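Local coordinates for protein Sso-CP2 metallo-carboxypetidase (Sulfolobus solfataricus, PDB 4MMO) that is a zinc-binding metallo-carboxypeptidase of the M20 family, and probably hydrolyses peptides from their C-terminal end, at residues T65-N70 / L390-A395; L125-K130 / E429-Y434. All blocks are in the same frame, centred on the assembly; numbering follows the deposited sequence.

Contact 1. Residues T65-N70 / L390-A395; sequences TLLIYN and LGIRDA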
loop_
_atom_site.group_PDB
_atom_site.type_symbol
_atom_site.label_atom_id
_atom_site.label_comp_id
_atom_site.label_asym_id
_atom_site.label_seq_id
_atom_site.Cartn_x
_atom_site.Cartn_y
_atom_site.Cartn_z
ATOM N N THR A 65 -32.911 -14.610 -33.913
ATOM C CA THR A 65 -32.898 -13.493 -32.972
ATOM C C THR A 65 -31.497 -13.297 -32.409
ATOM O O THR A 65 -30.897 -14.231 -31.872
ATOM C CB THR A 65 -33.877 -13.726 -31.810
ATOM O OG1 THR A 65 -35.205 -13.863 -32.325
ATOM C CG2 THR A 65 -33.838 -12.563 -30.819
ATOM N N LEU A 66 -30.991 -12.074 -32.535
ATOM C CA LEU A 66 -29.676 -11.714 -32.028
ATOM C C LEU A 66 -29.785 -10.803 -30.799
ATOM O O LEU A 66 -30.502 -9.805 -30.814
ATOM C CB LEU A 66 -28.875 -11.014 -33.129
ATOM C CG LEU A 66 -27.506 -10.453 -32.738
ATOM C CD1 LEU A 66 -26.540 -11.574 -32.385
ATOM C CD2 LEU A 66 -26.947 -9.585 -33.853
ATOM N N LEU A 67 -29.068 -11.162 -29.740
ATOM C CA LEU A 67 -28.955 -10.328 -28.548
ATOM C C LEU A 67 -27.645 -9.551 -28.612
ATOM O O LEU A 67 -26.575 -10.145 -28.713
ATOM C CB LEU A 67 -28.996 -11.197 -27.285
ATOM C CG LEU A 67 -28.895 -10.474 -25.935
ATOM C CD1 LEU A 67 -30.010 -9.457 -25.771
ATOM C CD2 LEU A 67 -28.931 -11.474 -24.791
ATOM N N ILE A 68 -27.732 -8.224 -28.569
ATOM C CA ILE A 68 -26.544 -7.374 -28.634
ATOM C C ILE A 68 -26.280 -6.713 -27.281
ATOM O O ILE A 68 -27.139 -6.020 -26.747
ATOM C CB ILE A 68 -26.689 -6.291 -29.724
ATOM C CG1 ILE A 68 -26.852 -6.957 -31.094
ATOM C CG2 ILE A 68 -25.481 -5.347 -29.715
ATOM C CD1 ILE A 68 -26.947 -5.992 -32.262
ATOM N N TYR A 69 -25.082 -6.934 -26.746
ATOM C CA TYR A 69 -24.676 -6.375 -25.462
ATOM C C TYR A 69 -23.635 -5.276 -25.641
ATOM O O TYR A 69 -22.656 -5.441 -26.367
ATOM C CB TYR A 69 -24.115 -7.477 -24.551
ATOM C CG TYR A 69 -23.393 -6.964 -23.318
ATOM C CD1 TYR A 69 -22.041 -6.651 -23.364
ATOM C CD2 TYR A 69 -24.061 -6.800 -22.110
ATOM C CE1 TYR A 69 -21.375 -6.183 -22.250
ATOM C CE2 TYR A 69 -23.398 -6.331 -20.981
ATOM C CZ TYR A 69 -22.057 -6.024 -21.060
ATOM O OH TYR A 69 -21.387 -5.552 -19.953
ATOM N N ASN A 70 -23.861 -4.152 -24.969
ATOM C CA ASN A 70 -22.869 -3.087 -24.860
ATOM C C ASN A 70 -23.014 -2.425 -23.492
ATOM O O ASN A 70 -23.955 -2.720 -22.764
ATOM C CB ASN A 70 -23.046 -2.055 -25.975
ATOM C CG ASN A 70 -22.605 -2.575 -27.332
ATOM O OD1 ASN A 70 -23.431 -2.894 -28.186
ATOM N ND2 ASN A 70 -21.296 -2.648 -27.541
ATOM N N LEU A 390 -28.371 -17.511 -19.436
ATOM C CA LEU A 390 -29.340 -17.404 -20.527
ATOM C C LEU A 390 -29.236 -18.580 -21.493
ATOM O O LEU A 390 -30.086 -18.751 -22.367
ATOM C CB LEU A 390 -29.161 -16.092 -21.296
ATOM C CG LEU A 390 -29.891 -14.852 -20.777
ATOM C CD1 LEU A 390 -29.587 -13.671 -21.683
ATOM C CD2 LEU A 390 -31.395 -15.069 -20.689
ATOM N N GLY A 391 -28.187 -19.381 -21.344
ATOM C CA GLY A 391 -28.033 -20.578 -22.148
ATOM C C GLY A 391 -27.777 -20.307 -23.618
ATOM O O GLY A 391 -28.144 -21.119 -24.465
ATOM N N ILE A 392 -27.151 -19.173 -23.928
ATOM C CA ILE A 392 -26.815 -18.841 -25.312
ATOM C C ILE A 392 -25.380 -19.250 -25.627
ATOM O O ILE A 392 -24.433 -18.503 -25.377
ATOM C CB ILE A 392 -27.002 -17.344 -25.612
ATOM C CG1 ILE A 392 -28.422 -16.904 -25.237
ATOM C CG2 ILE A 392 -26.732 -17.070 -27.089
ATOM C CD1 ILE A 392 -28.689 -15.425 -25.437
ATOM N N ARG A 393 -25.241 -20.439 -26.201
ATOM C CA ARG A 393 -23.942 -21.038 -26.480
ATOM C C ARG A 393 -23.211 -20.289 -27.590
ATOM O O ARG A 393 -21.985 -20.170 -27.575
ATOM C CB ARG A 393 -24.139 -22.505 -26.880
ATOM C CG ARG A 393 -22.905 -23.381 -26.728
ATOM C CD ARG A 393 -23.207 -24.835 -27.087
ATOM N N ASP A 394 -23.966 -19.790 -28.563
ATOM C CA ASP A 394 -23.369 -19.099 -29.698
ATOM C C ASP A 394 -23.098 -17.652 -29.325
ATOM O O ASP A 394 -23.944 -16.777 -29.523
ATOM C CB ASP A 394 -24.280 -19.185 -30.927
ATOM C CG ASP A 394 -24.490 -20.617 -31.402
ATOM O OD1 ASP A 394 -23.646 -21.478 -31.084
ATOM O OD2 ASP A 394 -25.496 -20.885 -32.091
ATOM N N ALA A 395 -21.912 -17.417 -28.772
ATOM C CA ALA A 395 -21.512 -16.091 -28.325
ATOM C C ALA A 395 -20.145 -15.725 -28.889
ATOM O O ALA A 395 -19.279 -16.580 -29.045
ATOM C CB ALA A 395 -21.488 -16.031 -26.805
#
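With chi1 at -180°, Leu67 swings CG opposite its amide nitrogen and points the isobutyl group out from its strand at the loop 390-395. Ile392 answers from the loop with CG1 turned away from its own carbonyl carbon (chi1 -54°) and an extended CG1-CD1 arm (chi2 177°), presenting a single methyl to the strand. The meeting point is Leu67 CD2, which touches Leu390 CD1 at 3.9 Å and Ile392 CD1 at 4.0 Å. Since Leu390 CD1 and Ile392 CD1 are themselves 4.2 Å apart, the three methyls form a nearly equilateral triangle. Leu67 crosses both partners at about a right angle, and only terminal methyls come close. The backbones stay well apart, with Leu67 CA 9.4 Å from Ile392 CA, and no hydrogen bond spans the contact. In the mixed sheet of the M20 catalytic domain, strand 65-71 is an inner strand, and 159-161 lies between it and the edge strand 395-396. The contact therefore bridges over 159-161 on one face of the sheet; Ile392 also packs on Val160 of that strand, and Leu67 on Phe386 of helix 383-389. Gly391, the first residue to leave helical phi/psi, has positive phi, which favours glycine, and the chain turns there between Leu390 and Ile392. Asp394 then centres an inverse gamma turn leading into the edge strand. Leu67 is structural packing, yet its strand runs directly into the zinc ligand His71, and its side chain is about 12 Å from that of Glu163, another zinc ligand.

Contact 2. Residues L125-K130 / E429-Y434; sequences LNVNVK and EFLKLY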
loop_
_atom_site.group_PDB
_atom_site.type_symbol
_atom_site.label_atom_id
_atom_site.label_comp_id
_atom_site.label_asym_id
_atom_site.label_seq_id
_atom_site.Cartn_x
_atom_site.Cartn_y
_atom_site.Cartn_z
ATOM N N LEU A 125 -33.141 -5.581 -42.908
ATOM C CA LEU A 125 -32.881 -6.280 -41.650
ATOM C C LEU A 125 -33.667 -7.586 -41.583
ATOM O O LEU A 125 -34.899 -7.581 -41.543
ATOM C CB LEU A 125 -33.224 -5.397 -40.446
ATOM C CG LEU A 125 -32.884 -5.996 -39.075
ATOM C CD1 LEU A 125 -31.383 -6.187 -38.918
ATOM C CD2 LEU A 125 -33.432 -5.137 -37.944
ATOM N N ASN A 126 -32.945 -8.701 -41.559
ATOM C CA ASN A 126 -33.560 -10.022 -41.595
ATOM C C ASN A 126 -33.180 -10.860 -40.383
ATOM O O ASN A 126 -33.070 -12.087 -40.455
ATOM C CB ASN A 126 -33.181 -10.739 -42.892
ATOM C CG ASN A 126 -33.737 -10.044 -44.115
ATOM O OD1 ASN A 126 -34.938 -10.096 -44.376
ATOM N ND2 ASN A 126 -32.868 -9.387 -44.871
ATOM N N VAL A 127 -32.978 -10.170 -39.267
ATOM C CA VAL A 127 -32.737 -10.812 -37.985
ATOM C C VAL A 127 -33.340 -9.933 -36.899
ATOM O O VAL A 127 -33.159 -8.716 -36.903
ATOM C CB VAL A 127 -31.222 -11.030 -37.736
ATOM C CG1 VAL A 127 -30.448 -9.740 -37.921
ATOM C CG2 VAL A 127 -30.969 -11.624 -36.355
ATOM N N ASN A 128 -34.087 -10.545 -35.990
ATOM C CA ASN A 128 -34.622 -9.819 -34.854
ATOM C C ASN A 128 -33.472 -9.432 -33.942
ATOM O O ASN A 128 -32.566 -10.234 -33.705
ATOM C CB ASN A 128 -35.629 -10.678 -34.099
ATOM C CG ASN A 128 -36.742 -11.181 -34.987
ATOM O OD1 ASN A 128 -37.282 -10.438 -35.804
ATOM N ND2 ASN A 128 -37.090 -12.453 -34.833
ATOM N N VAL A 129 -33.505 -8.201 -33.442
ATOM C CA VAL A 129 -32.433 -7.687 -32.601
ATOM C C VAL A 129 -32.967 -7.245 -31.248
ATOM O O VAL A 129 -33.919 -6.466 -31.161
ATOM C CB VAL A 129 -31.704 -6.514 -33.284
ATOM C CG1 VAL A 129 -30.668 -5.889 -32.350
ATOM C CG2 VAL A 129 -31.040 -6.996 -34.555
ATOM N N LYS A 130 -32.345 -7.764 -30.197
ATOM C CA LYS A 130 -32.613 -7.329 -28.836
ATOM C C LYS A 130 -31.371 -6.627 -28.315
ATOM O O LYS A 130 -30.261 -7.156 -28.426
ATOM C CB LYS A 130 -32.957 -8.524 -27.957
ATOM C CG LYS A 130 -34.232 -9.225 -28.371
ATOM C CD LYS A 130 -34.518 -10.423 -27.492
ATOM C CE LYS A 130 -35.899 -10.987 -27.772
ATOM N NZ LYS A 130 -36.187 -12.172 -26.922
ATOM N N GLU A 429 -22.583 -5.538 -42.604
ATOM C CA GLU A 429 -22.250 -6.783 -43.289
ATOM C C GLU A 429 -22.500 -7.984 -42.389
ATOM O O GLU A 429 -22.967 -9.024 -42.855
ATOM C CB GLU A 429 -20.795 -6.776 -43.757
ATOM C CG GLU A 429 -20.575 -6.078 -45.091
ATOM C CD GLU A 429 -21.314 -6.756 -46.232
ATOM O OE1 GLU A 429 -21.590 -6.078 -47.243
ATOM O OE2 GLU A 429 -21.619 -7.964 -46.118
ATOM N N PHE A 430 -22.209 -7.843 -41.097
ATOM C CA PHE A 430 -22.436 -8.944 -40.172
ATOM C C PHE A 430 -23.921 -9.288 -40.090
ATOM O O PHE A 430 -24.287 -10.460 -40.090
ATOM C CB PHE A 430 -21.888 -8.630 -38.779
ATOM C CG PHE A 430 -22.478 -9.488 -37.699
ATOM C CD1 PHE A 430 -22.106 -10.818 -37.572
ATOM C CD2 PHE A 430 -23.421 -8.973 -36.823
ATOM C CE1 PHE A 430 -22.660 -11.618 -36.587
ATOM C CE2 PHE A 430 -23.978 -9.768 -35.839
ATOM C CZ PHE A 430 -23.596 -11.092 -35.719
ATOM N N LEU A 431 -24.770 -8.267 -40.037
ATOM C CA LEU A 431 -26.210 -8.470 -39.897
ATOM C C LEU A 431 -26.858 -8.995 -41.186
ATOM O O LEU A 431 -27.895 -9.649 -41.140
ATOM C CB LEU A 431 -26.896 -7.164 -39.478
ATOM C CG LEU A 431 -26.598 -6.596 -38.077
ATOM C CD1 LEU A 431 -27.185 -5.208 -37.951
ATOM C CD2 LEU A 431 -27.146 -7.491 -36.978
ATOM N N LYS A 432 -26.265 -8.678 -42.332
ATOM C CA LYS A 432 -26.771 -9.165 -43.613
ATOM C C LYS A 432 -26.439 -10.641 -43.773
ATOM O O LYS A 432 -27.190 -11.405 -44.371
ATOM C CB LYS A 432 -26.150 -8.374 -44.764
ATOM C CG LYS A 432 -26.781 -7.017 -45.009
ATOM C CD LYS A 432 -25.930 -6.177 -45.945
ATOM C CE LYS A 432 -26.770 -5.161 -46.695
ATOM N NZ LYS A 432 -25.946 -4.045 -47.234
ATOM N N LEU A 433 -25.310 -11.029 -43.194
ATOM C CA LEU A 433 -24.710 -12.331 -43.422
ATOM C C LEU A 433 -25.181 -13.380 -42.413
ATOM O O LEU A 433 -25.405 -14.541 -42.770
ATOM C CB LEU A 433 -23.196 -12.165 -43.345
ATOM C CG LEU A 433 -22.273 -13.269 -43.837
ATOM C CD1 LEU A 433 -22.629 -13.721 -45.244
ATOM C CD2 LEU A 433 -20.861 -12.735 -43.788
ATOM N N TYR A 434 -25.335 -12.968 -41.158
ATOM C CA TYR A 434 -25.763 -13.879 -40.094
ATOM C C TYR A 434 -27.041 -14.656 -40.429
ATOM O O TYR A 434 -27.094 -15.871 -40.234
ATOM C CB TYR A 434 -25.947 -13.119 -38.776
ATOM C CG TYR A 434 -26.541 -13.957 -37.666
ATOM C CD1 TYR A 434 -25.895 -15.097 -37.206
ATOM C CD2 TYR A 434 -27.746 -13.608 -37.077
ATOM C CE1 TYR A 434 -26.433 -15.865 -36.192
ATOM C CE2 TYR A 434 -28.290 -14.368 -36.057
ATOM C CZ TYR A 434 -27.631 -15.494 -35.620
ATOM O OH TYR A 434 -28.175 -16.251 -34.610
HETATM O O HOH W 1 -30.222 -8.560 -41.970
HETATM O O HOH W 2 -29.948 -10.163 -45.043
#
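Val127 faces the C-terminal part of helix 417-433, its CB directed at the helix and its two methyls dividing the work. CG1, in the cramped position between backbone N and carbonyl carbon (chi1 52°), meets Leu431 CD2 at 4.1 Å and is just as near Leu431 O. CG2 lies in the plane of the Tyr434 ring, by its CD2-CE2 edge, 3.8 Å from Tyr434 CE2 and 3.9 Å from Tyr434 CD2. Next to this pair, Leu125 CD1 reaches Leu431 CD1 at 4.4 Å, a looser touch. Here the helix lies against the loop leading from helix 102-121 into strand 128-134, inside the beta-alpha-beta crossover from strand 65-71. Leu431 also packs on Ile116 and Leu119 of the crossover helix. Cutting Val127 back to an alanine is likely to lose the CG1 contact with Leu431 and the CG2 contact at the Tyr434 ring edge, opening a gap between loop and helix. Polar ties run through water. One molecule accepts from Asn126 N at 2.8 Å and donates to Leu431 O at 2.7 Å; a second accepts from Asn126 ND2 and donates to Lys432 O at 3.1 Å, giving both late helix carbonyls a donor. Tyr434 OH is hydrogen-bonded to Ser159 OG, and Lys64 makes a cation-pi contact with the ring.

From the N terminus the segments come in the order 65-70, 125-130, 390-395, 429-434. Contact 1 closes a loop over 319 intervening residues and contact 2 one over 298; because their segments alternate, the loops cross and neither encloses the other. Both span the dimerisation region, roughly 180-334, and so bring the chain back to the catalytic domain, as a strand-leading loop in contact 1 and as a helix packed against the sheet in contact 2. Strands 65-71 and 128-134 join the contacts directly, by probable backbone hydrogen bonds Leu66 N to Asn128 O and Ile68 N to Lys130 O, each 2.7 Å. Contact 1 ties in the loop before edge strand 395-396, contact 2 the C-terminal helix.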